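Local coordinates for protein 5-cytosine DNA methyltransferase (Entamoeba histolytica, PDB 3QV2) that probably methylates carbon 5 of cytosine in tRNA or DNA, with S-adenosyl-L-methionine as methyl donor, at residues E15-I20 with M82-Q87; R231-T236 with T246-C251; F235-T240 with Q301-G306. One frame throughout, in Å; residues are numbered along the deposited sequence.

Contact 1 (E15-I20 with M82-Q87); sequences EFFSGI and MSPPCQ. With SAH (S-adenosyl-L-homocysteine), chain B.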
loop_
_atom_site.group_PDB
_atom_site.type_symbol
_atom_site.label_atom_id
_atom_site.label_comp_id
_atom_site.label_asym_id
_atom_site.label_seq_id
_atom_site.Cartn_x
_atom_site.Cartn_y
_atom_site.Cartn_z
ATOM N N GLU A 15 -4.110 -1.973 13.522
ATOM C CA GLU A 15 -3.430 -1.719 12.257
ATOM C C GLU A 15 -2.008 -2.272 12.271
ATOM O O GLU A 15 -1.048 -1.539 12.508
ATOM C CB GLU A 15 -3.423 -0.217 11.963
ATOM C CG GLU A 15 -3.124 0.159 10.521
ATOM C CD GLU A 15 -3.361 1.635 10.250
ATOM O OE1 GLU A 15 -3.144 2.073 9.102
ATOM O OE2 GLU A 15 -3.766 2.358 11.185
ATOM N N PHE A 16 -1.879 -3.570 12.022
ATOM C CA PHE A 16 -0.575 -4.220 12.001
ATOM C C PHE A 16 0.267 -3.728 10.828
ATOM O O PHE A 16 -0.252 -3.509 9.732
ATOM C CB PHE A 16 -0.729 -5.738 11.928
ATOM C CG PHE A 16 -1.397 -6.344 13.132
ATOM C CD1 PHE A 16 -0.733 -6.415 14.344
ATOM C CD2 PHE A 16 -2.680 -6.859 13.046
ATOM C CE1 PHE A 16 -1.339 -6.978 15.450
ATOM C CE2 PHE A 16 -3.291 -7.426 14.150
ATOM C CZ PHE A 16 -2.619 -7.486 15.354
ATOM N N PHE A 17 1.566 -3.568 11.061
ATOM C CA PHE A 17 2.477 -3.055 10.043
ATOM C C PHE A 17 1.905 -1.769 9.457
ATOM O O PHE A 17 1.852 -1.595 8.240
ATOM C CB PHE A 17 2.696 -4.096 8.942
ATOM C CG PHE A 17 2.844 -5.500 9.458
ATOM C CD1 PHE A 17 4.052 -5.943 9.973
ATOM C CD2 PHE A 17 1.771 -6.377 9.433
ATOM C CE1 PHE A 17 4.187 -7.235 10.453
ATOM C CE2 PHE A 17 1.899 -7.668 9.911
ATOM C CZ PHE A 17 3.108 -8.097 10.422
ATOM N N SER A 18 1.488 -0.870 10.343
ATOM C CA SER A 18 0.744 0.330 9.964
ATOM C C SER A 18 1.439 1.227 8.942
ATOM O O SER A 18 0.775 1.903 8.157
ATOM C CB SER A 18 0.378 1.142 11.211
ATOM O OG SER A 18 1.500 1.307 12.058
ATOM N N GLY A 19 2.767 1.240 8.952
ATOM C CA GLY A 19 3.515 2.084 8.037
ATOM C C GLY A 19 3.129 3.547 8.166
ATOM O O GLY A 19 3.278 4.139 9.235
ATOM N N ILE A 20 2.630 4.133 7.081
ATOM C CA ILE A 20 2.227 5.536 7.095
ATOM C C ILE A 20 0.712 5.701 7.199
ATOM O O ILE A 20 0.189 6.807 7.068
ATOM C CB ILE A 20 2.740 6.297 5.853
ATOM C CG1 ILE A 20 2.065 5.776 4.583
ATOM C CG2 ILE A 20 4.254 6.190 5.743
ATOM C CD1 ILE A 20 2.501 6.498 3.326
ATOM N N MET A 82 -3.865 -5.275 7.871
ATOM C CA MET A 82 -2.444 -5.581 7.776
ATOM C C MET A 82 -1.926 -5.705 6.347
ATOM O O MET A 82 -2.595 -6.248 5.467
ATOM C CB MET A 82 -2.126 -6.868 8.537
ATOM C CG MET A 82 -2.694 -8.120 7.892
ATOM S SD MET A 82 -2.143 -9.627 8.714
ATOM C CE MET A 82 -2.721 -9.333 10.380
ATOM N N SER A 83 -0.720 -5.194 6.136
ATOM C CA SER A 83 0.026 -5.441 4.913
ATOM C C SER A 83 1.439 -5.859 5.296
ATOM O O SER A 83 2.342 -5.025 5.389
ATOM C CB SER A 83 0.044 -4.200 4.021
ATOM O OG SER A 83 0.533 -3.075 4.724
ATOM N N PRO A 84 1.628 -7.163 5.542
ATOM C CA PRO A 84 2.889 -7.730 6.032
ATOM C C PRO A 84 4.051 -7.439 5.094
ATOM O O PRO A 84 3.824 -7.190 3.911
ATOM C CB PRO A 84 2.605 -9.236 6.058
ATOM C CG PRO A 84 1.117 -9.343 6.157
ATOM C CD PRO A 84 0.593 -8.195 5.355
ATOM N N PRO A 85 5.287 -7.470 5.616
ATOM C CA PRO A 85 6.474 -7.300 4.774
ATOM C C PRO A 85 6.383 -8.196 3.543
ATOM O O PRO A 85 6.013 -9.363 3.664
ATOM C CB PRO A 85 7.610 -7.756 5.689
ATOM C CG PRO A 85 7.121 -7.440 7.062
ATOM C CD PRO A 85 5.636 -7.686 7.031
ATOM N N CYS A 86 6.716 -7.655 2.376
ATOM C CA CYS A 86 6.511 -8.369 1.121
ATOM C C CYS A 86 7.796 -8.969 0.558
ATOM O O CYS A 86 7.762 -9.705 -0.427
ATOM C CB CYS A 86 5.882 -7.438 0.084
ATOM S SG CYS A 86 6.901 -6.004 -0.330
ATOM N N GLN A 87 8.924 -8.653 1.184
ATOM C CA GLN A 87 10.221 -9.127 0.704
ATOM C C GLN A 87 10.297 -10.645 0.502
ATOM O O GLN A 87 10.786 -11.108 -0.528
ATOM C CB GLN A 87 11.351 -8.660 1.628
ATOM C CG GLN A 87 11.507 -7.150 1.730
ATOM C CD GLN A 87 10.736 -6.561 2.894
ATOM O OE1 GLN A 87 9.726 -7.112 3.330
ATOM N NE2 GLN A 87 11.216 -5.437 3.411
HETATM N N SAH B . 0.733 -0.509 4.490
HETATM C CA SAH B . 1.588 0.429 5.193
HETATM C CB SAH B . 3.044 -0.014 5.137
HETATM C CG SAH B . 3.354 -1.486 5.014
HETATM S SD SAH B . 5.088 -1.957 4.861
HETATM C C SAH B . 1.409 1.805 4.603
HETATM O O SAH B . 2.355 2.641 4.662
HETATM O OXT SAH B . 0.302 2.124 4.050
HETATM C "C5'" SAH B . 5.493 -3.129 6.138
HETATM C "C4'" SAH B . 5.750 -2.614 7.507
HETATM O "O4'" SAH B . 5.783 -3.688 8.381
HETATM C "C3'" SAH B . 7.065 -1.972 7.554
HETATM O "O3'" SAH B . 6.914 -0.608 7.751
HETATM C "C2'" SAH B . 7.785 -2.555 8.657
HETATM O "O2'" SAH B . 8.306 -1.557 9.463
HETATM C "C1'" SAH B . 6.783 -3.336 9.388
HETATM N N9 SAH B . 7.376 -4.451 10.070
HETATM C C8 SAH B . 8.233 -5.382 9.632
HETATM N N7 SAH B . 8.483 -6.210 10.659
HETATM C C5 SAH B . 7.780 -5.788 11.737
HETATM C C6 SAH B . 7.659 -6.255 13.048
HETATM N N6 SAH B . 8.382 -7.425 13.482
HETATM N N1 SAH B . 6.855 -5.585 13.892
HETATM C C2 SAH B . 6.175 -4.496 13.511
HETATM N N3 SAH B . 6.275 -4.031 12.261
HETATM C C4 SAH B . 7.063 -4.652 11.364
#

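Contact 2 (R231-T236 with T246-C251); sequences RTCCFT and TGSIYC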
loop_
_atom_site.group_PDB
_atom_site.type_symbol
_atom_site.label_atom_id
_atom_site.label_comp_id
_atom_site.label_asym_id
_atom_site.label_seq_id
_atom_site.Cartn_x
_atom_site.Cartn_y
_atom_site.Cartn_z
ATOM N N ARG A 231 -0.985 5.995 -17.952
ATOM C CA ARG A 231 -0.725 5.714 -16.547
ATOM C C ARG A 231 0.735 5.924 -16.158
ATOM O O ARG A 231 1.604 6.100 -17.012
ATOM C CB ARG A 231 -1.133 4.276 -16.214
ATOM C CG ARG A 231 -0.037 3.249 -16.468
ATOM C CD ARG A 231 0.352 3.181 -17.939
ATOM N NE ARG A 231 1.518 2.325 -18.148
ATOM C CZ ARG A 231 2.763 2.771 -18.288
ATOM N NH1 ARG A 231 3.015 4.073 -18.253
ATOM N NH2 ARG A 231 3.758 1.914 -18.470
ATOM N N THR A 232 0.987 5.901 -14.853
ATOM C CA THR A 232 2.339 5.924 -14.315
ATOM C C THR A 232 2.702 4.530 -13.812
ATOM O O THR A 232 1.826 3.757 -13.422
ATOM C CB THR A 232 2.458 6.914 -13.149
ATOM O OG1 THR A 232 1.475 6.599 -12.153
ATOM C CG2 THR A 232 2.238 8.339 -13.634
ATOM N N CYS A 233 3.992 4.208 -13.818
ATOM C CA CYS A 233 4.444 2.904 -13.345
ATOM C C CYS A 233 4.396 2.812 -11.824
ATOM O O CYS A 233 4.223 3.816 -11.135
ATOM C CB CYS A 233 5.855 2.594 -13.852
ATOM S SG CYS A 233 5.936 2.177 -15.611
ATOM N N CYS A 234 4.545 1.596 -11.307
ATOM C CA CYS A 234 4.526 1.371 -9.869
ATOM C C CYS A 234 5.663 2.113 -9.176
ATOM O O CYS A 234 6.832 1.934 -9.516
ATOM C CB CYS A 234 4.618 -0.125 -9.566
ATOM S SG CYS A 234 4.646 -0.537 -7.807
ATOM N N PHE A 235 5.315 2.955 -8.208
ATOM C CA PHE A 235 6.317 3.630 -7.395
ATOM C C PHE A 235 6.802 2.687 -6.301
ATOM O O PHE A 235 6.002 2.167 -5.525
ATOM C CB PHE A 235 5.740 4.900 -6.764
ATOM C CG PHE A 235 5.464 6.003 -7.749
ATOM C CD1 PHE A 235 6.497 6.783 -8.244
ATOM C CD2 PHE A 235 4.171 6.276 -8.161
ATOM C CE1 PHE A 235 6.247 7.804 -9.143
ATOM C CE2 PHE A 235 3.914 7.296 -9.060
ATOM C CZ PHE A 235 4.955 8.061 -9.550
ATOM N N THR A 236 8.111 2.461 -6.245
ATOM C CA THR A 236 8.683 1.592 -5.222
ATOM C C THR A 236 9.597 2.358 -4.270
ATOM O O THR A 236 9.824 3.559 -4.430
ATOM C CB THR A 236 9.465 0.410 -5.833
ATOM O OG1 THR A 236 10.697 0.880 -6.393
ATOM C CG2 THR A 236 8.641 -0.278 -6.911
ATOM N N THR A 246 11.353 1.396 -10.480
ATOM C CA THR A 246 11.026 2.077 -9.230
ATOM C C THR A 246 9.976 3.165 -9.422
ATOM O O THR A 246 9.532 3.785 -8.456
ATOM C CB THR A 246 12.273 2.688 -8.571
ATOM O OG1 THR A 246 12.781 3.748 -9.389
ATOM C CG2 THR A 246 13.346 1.628 -8.386
ATOM N N GLY A 247 9.586 3.396 -10.673
ATOM C CA GLY A 247 8.571 4.387 -10.980
ATOM C C GLY A 247 8.873 5.191 -12.231
ATOM O O GLY A 247 10.027 5.315 -12.642
ATOM N N SER A 248 7.827 5.742 -12.839
ATOM C CA SER A 248 7.975 6.566 -14.031
ATOM C C SER A 248 8.457 7.966 -13.666
ATOM O O SER A 248 8.405 8.365 -12.503
ATOM C CB SER A 248 6.643 6.666 -14.779
ATOM O OG SER A 248 6.128 5.386 -15.100
ATOM N N ILE A 249 8.934 8.702 -14.665
ATOM C CA ILE A 249 9.237 10.121 -14.498
ATOM C C ILE A 249 8.366 10.936 -15.449
ATOM O O ILE A 249 7.766 10.388 -16.373
ATOM C CB ILE A 249 10.724 10.438 -14.739
ATOM C CG1 ILE A 249 11.152 9.996 -16.141
ATOM C CG2 ILE A 249 11.587 9.776 -13.674
ATOM C CD1 ILE A 249 12.580 10.366 -16.478
ATOM N N TYR A 250 8.302 12.245 -15.225
ATOM C CA TYR A 250 7.334 13.085 -15.921
ATOM C C TYR A 250 7.950 14.073 -16.908
ATOM O O TYR A 250 8.964 14.711 -16.622
ATOM C CB TYR A 250 6.463 13.830 -14.905
ATOM C CG TYR A 250 5.522 14.846 -15.511
ATOM C CD1 TYR A 250 4.499 14.454 -16.362
ATOM C CD2 TYR A 250 5.645 16.197 -15.215
ATOM C CE1 TYR A 250 3.631 15.380 -16.914
ATOM C CE2 TYR A 250 4.783 17.130 -15.759
ATOM C CZ TYR A 250 3.779 16.715 -16.609
ATOM O OH TYR A 250 2.917 17.639 -17.154
ATOM N N CYS A 251 7.316 14.189 -18.073
ATOM C CA CYS A 251 7.691 15.183 -19.072
ATOM C C CYS A 251 6.585 16.226 -19.188
ATOM O O CYS A 251 5.471 15.910 -19.606
ATOM C CB CYS A 251 7.928 14.516 -20.431
ATOM S SG CYS A 251 8.413 15.655 -21.753
#

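Contact 3 (F235-T240 with Q301-G306); sequences FTKSYT and QYQCLG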
loop_
_atom_site.group_PDB
_atom_site.type_symbol
_atom_site.label_atom_id
_atom_site.label_comp_id
_atom_site.label_asym_id
_atom_site.label_seq_id
_atom_site.Cartn_x
_atom_site.Cartn_y
_atom_site.Cartn_z
ATOM N N PHE A 235 5.315 2.955 -8.208
ATOM C CA PHE A 235 6.317 3.630 -7.395
ATOM C C PHE A 235 6.802 2.687 -6.301
ATOM O O PHE A 235 6.002 2.167 -5.525
ATOM C CB PHE A 235 5.740 4.900 -6.764
ATOM C CG PHE A 235 5.464 6.003 -7.749
ATOM C CD1 PHE A 235 6.497 6.783 -8.244
ATOM C CD2 PHE A 235 4.171 6.276 -8.161
ATOM C CE1 PHE A 235 6.247 7.804 -9.143
ATOM C CE2 PHE A 235 3.914 7.296 -9.060
ATOM C CZ PHE A 235 4.955 8.061 -9.550
ATOM N N THR A 236 8.111 2.461 -6.245
ATOM C CA THR A 236 8.683 1.592 -5.222
ATOM C C THR A 236 9.597 2.358 -4.270
ATOM O O THR A 236 9.824 3.559 -4.430
ATOM C CB THR A 236 9.465 0.410 -5.833
ATOM O OG1 THR A 236 10.697 0.880 -6.393
ATOM C CG2 THR A 236 8.641 -0.278 -6.911
ATOM N N LYS A 237 10.124 1.640 -3.285
ATOM C CA LYS A 237 10.915 2.231 -2.212
ATOM C C LYS A 237 12.098 3.073 -2.695
ATOM O O LYS A 237 12.362 4.146 -2.154
ATOM C CB LYS A 237 11.408 1.127 -1.275
ATOM C CG LYS A 237 12.035 1.619 0.016
ATOM C CD LYS A 237 12.335 0.450 0.943
ATOM C CE LYS A 237 12.768 0.919 2.324
ATOM N NZ LYS A 237 12.957 -0.229 3.259
ATOM N N SER A 238 12.807 2.585 -3.708
ATOM C CA SER A 238 14.051 3.219 -4.140
ATOM C C SER A 238 13.870 4.228 -5.273
ATOM O O SER A 238 14.814 4.514 -6.009
ATOM C CB SER A 238 15.072 2.156 -4.553
ATOM O OG SER A 238 15.393 1.307 -3.463
ATOM N N TYR A 239 12.665 4.770 -5.410
ATOM C CA TYR A 239 12.399 5.745 -6.463
ATOM C C TYR A 239 13.335 6.942 -6.317
ATOM O O TYR A 239 13.581 7.409 -5.207
ATOM C CB TYR A 239 10.934 6.186 -6.430
ATOM C CG TYR A 239 10.542 7.149 -7.530
ATOM C CD1 TYR A 239 10.608 6.774 -8.868
ATOM C CD2 TYR A 239 10.083 8.424 -7.231
ATOM C CE1 TYR A 239 10.243 7.652 -9.874
ATOM C CE2 TYR A 239 9.717 9.307 -8.230
ATOM C CZ TYR A 239 9.798 8.916 -9.548
ATOM O OH TYR A 239 9.430 9.798 -10.539
ATOM N N THR A 240 13.855 7.419 -7.447
ATOM C CA THR A 240 14.837 8.508 -7.499
ATOM C C THR A 240 16.232 8.079 -7.047
ATOM O O THR A 240 17.163 8.885 -7.031
ATOM C CB THR A 240 14.398 9.770 -6.709
ATOM O OG1 THR A 240 14.588 9.563 -5.304
ATOM C CG2 THR A 240 12.943 10.108 -6.993
ATOM N N GLN A 301 10.879 9.870 2.519
ATOM C CA GLN A 301 9.465 9.930 2.167
ATOM C C GLN A 301 9.159 9.007 0.991
ATOM O O GLN A 301 8.149 8.301 0.987
ATOM C CB GLN A 301 9.055 11.365 1.834
ATOM C CG GLN A 301 9.361 12.364 2.938
ATOM C CD GLN A 301 9.058 13.794 2.537
ATOM O OE1 GLN A 301 8.081 14.063 1.838
ATOM N NE2 GLN A 301 9.901 14.722 2.976
ATOM N N TYR A 302 10.036 9.021 -0.007
ATOM C CA TYR A 302 9.914 8.138 -1.161
ATOM C C TYR A 302 9.860 6.679 -0.725
ATOM O O TYR A 302 9.040 5.904 -1.217
ATOM C CB TYR A 302 11.092 8.347 -2.117
ATOM C CG TYR A 302 10.966 9.558 -3.012
ATOM C CD1 TYR A 302 9.792 9.812 -3.710
ATOM C CD2 TYR A 302 12.020 10.449 -3.160
ATOM C CE1 TYR A 302 9.674 10.918 -4.533
ATOM C CE2 TYR A 302 11.911 11.558 -3.978
ATOM C CZ TYR A 302 10.738 11.787 -4.663
ATOM O OH TYR A 302 10.629 12.890 -5.479
ATOM N N GLN A 303 10.738 6.315 0.203
ATOM C CA GLN A 303 10.820 4.943 0.692
ATOM C C GLN A 303 9.515 4.494 1.341
ATOM O O GLN A 303 9.012 3.406 1.056
ATOM C CB GLN A 303 11.981 4.799 1.677
ATOM C CG GLN A 303 13.345 5.061 1.056
ATOM C CD GLN A 303 14.450 5.160 2.089
ATOM O OE1 GLN A 303 14.237 4.887 3.271
ATOM N NE2 GLN A 303 15.639 5.553 1.647
ATOM N N CYS A 304 8.969 5.339 2.211
ATOM C CA CYS A 304 7.709 5.040 2.879
ATOM C C CYS A 304 6.569 4.943 1.871
ATOM O O CYS A 304 5.787 3.993 1.896
ATOM C CB CYS A 304 7.391 6.106 3.931
ATOM S SG CYS A 304 8.528 6.129 5.337
ATOM N N LEU A 305 6.485 5.926 0.982
ATOM C CA LEU A 305 5.445 5.947 -0.042
ATOM C C LEU A 305 5.537 4.733 -0.961
ATOM O O LEU A 305 4.523 4.131 -1.311
ATOM C CB LEU A 305 5.521 7.241 -0.855
ATOM C CG LEU A 305 5.097 8.510 -0.114
ATOM C CD1 LEU A 305 5.603 9.758 -0.825
ATOM C CD2 LEU A 305 3.584 8.549 0.049
ATOM N N GLY A 306 6.758 4.379 -1.347
ATOM C CA GLY A 306 6.982 3.229 -2.203
ATOM C C GLY A 306 6.497 1.943 -1.562
ATOM O O GLY A 306 6.122 0.996 -2.252
HETATM O O HOH W 1 8.190 5.817 -4.075
HETATM O O HOH W 2 8.750 -0.889 -2.449
#

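Contact 1 (E15-I20 with M82-Q87)
Phe17, in the loop after strand 11-16, reaches to Pro84 and Pro85, where its ring has the prolines over one face and the ribose of the bound S-adenosyl-L-homocysteine at its edge. Its CB meets the ribose, 3.2 Å from SAH O4', and also touches Ser83 O. Beyond it CG turns beside the backbone N (chi1 -41°). On one flank of the ring CD1 stays close to SAH O4', and CE1 runs on to Pro85 CD at 3.7 Å; on the other, CD2 meets Met82 CB near the ring plane, and CE2 lies 4.2 Å from Pro84 CG. Pro84 CA and Pro85 CD both press on the same face in CH-pi contacts, each 4.0 Å from the ring centroid of Phe17. Ser83 OG accepts a bond from the amino N of SAH at 2.6 Å, while Ile20 N donates an almost straight one (179°) to SAH O at the other end of the amino acid moiety. Such loops after parallel strands form the cofactor site of class I methyltransferases, and the one after strand 79-82 leads on to Cys86, the predicted catalytic residue. Helix 106-115 packs against Phe17, Met82 and Pro84, and strand 125-130 borders Ser83 and Pro84.

Contact 2 (R231-T236 with T246-C251)
Ser248 and Cys233 meet through the serine hydroxyl: Cys233 N donates to Ser248 OG at 2.8 Å with an angle of 154° at the hydrogen. The same oxygen lies against the cysteine side chain, 3.1 Å from Cys233 CB. With OG beside its own backbone N (chi1 -56°), Ser248 presents the hydroxyl to the opposing backbone. At the other end of the contact Thr236 N donates to Thr246 O at 2.9 Å. Thr246 O also receives a CA-H...O contact from Phe235 CA. Beside this bond the two threonines cross at about a right angle, with Thr236 OG1 packed 3.2 Å from Thr246 CB. Between the two bonds Gly247 lies close to Phe235, its CA 4.2 Å from Phe235 CD1, where a side chain would collide with the ring.

Farther out, Asp223 OD2 is hydrogen-bonded to Ser248 OG, so this buried hydroxyl has partners on both the cysteine and the aspartate. Thr246 OG1 bonds to Ile242 O, and Thr232 OG1 is held by Asn168 and Pro167 O. The Phe235 ring packs on Ile279 and Ile282 of helix 276-282. The two segments run nearly antiparallel without forming a regular sheet, an irregular loop pairing that leads into strand 249-251, partner of strand 224-226 in a small two-stranded parallel sheet. This sheet and its loops lie after strand 172-178 and before helix 298-306, consistent with the target-recognition domain of C5-cytosine methyltransferases.

Contact 3 (F235-T240 with Q301-G306)
Tyr239 and Tyr302 form a T-shaped (edge-to-face) pair where a type I beta turn, Thr236 to Tyr239, in what is probably the target-recognition domain, packs on the last turns of helix 298-306, which ends at the family's Gly-Asn-Ser-Val motif. Tyr239 turns the edge of its ring to the face of Tyr302, with the planes at 80° and the centroids 5.4 Å apart; Tyr239 CD2 leads, 3.7 Å from Tyr302 CE1. The tyrosine side chain of the turn extends away from its backbone N (chi1 -177°), which carries the ring across to the helix. Thr240 adds a methyl group over a face of the Tyr302 ring, its CG2 3.8 Å from the centroid in a CH-pi contact, with OG1 close to Tyr302 CD2. Both phenol groups are tied down beyond the pair: Tyr302 OH bonds to Phe274 O, and Tyr239 OH to Ser248 O and Phe274 N.

On the more exposed side the extended Lys237 chain runs obliquely across Gln303, touching with its aliphatic part: CG of Lys237 lies 3.6 Å from Gln303 CB. The backbones come together at Gly306, whose CA approaches Thr236 C to 3.4 Å in a place where a CB would clash. Arg170 bonds to both Phe235 O and Gly306 O, joining two neighbouring carbonyls that cannot bond to each other. One water bridges the turn and the helix, donating to Thr236 O at 2.8 Å and to Tyr302 O at 3.0 Å.

In the fold
Contact 1 is wholly buried at the cofactor end of the main sheet, where apolar CH-pi packing and polar bonds to the ligand work together. Contacts 2 and 3 lie away from that sheet, in the part built round the small two-stranded sheet and helix 298-306. They share Phe235 and Thr236, so one loop makes them continuous, pairing with residues 246-251 in one and with the helix in the other. Contact 2 is largely buried and depends on direct hydrogen bonds; contact 3 is partly exposed and relies on aromatic packing and bridging water. Contact 3 reaches contact 1 as well, since Ile20 packs on Cys304 and Leu305, whereas contacts 1 and 2 do not touch.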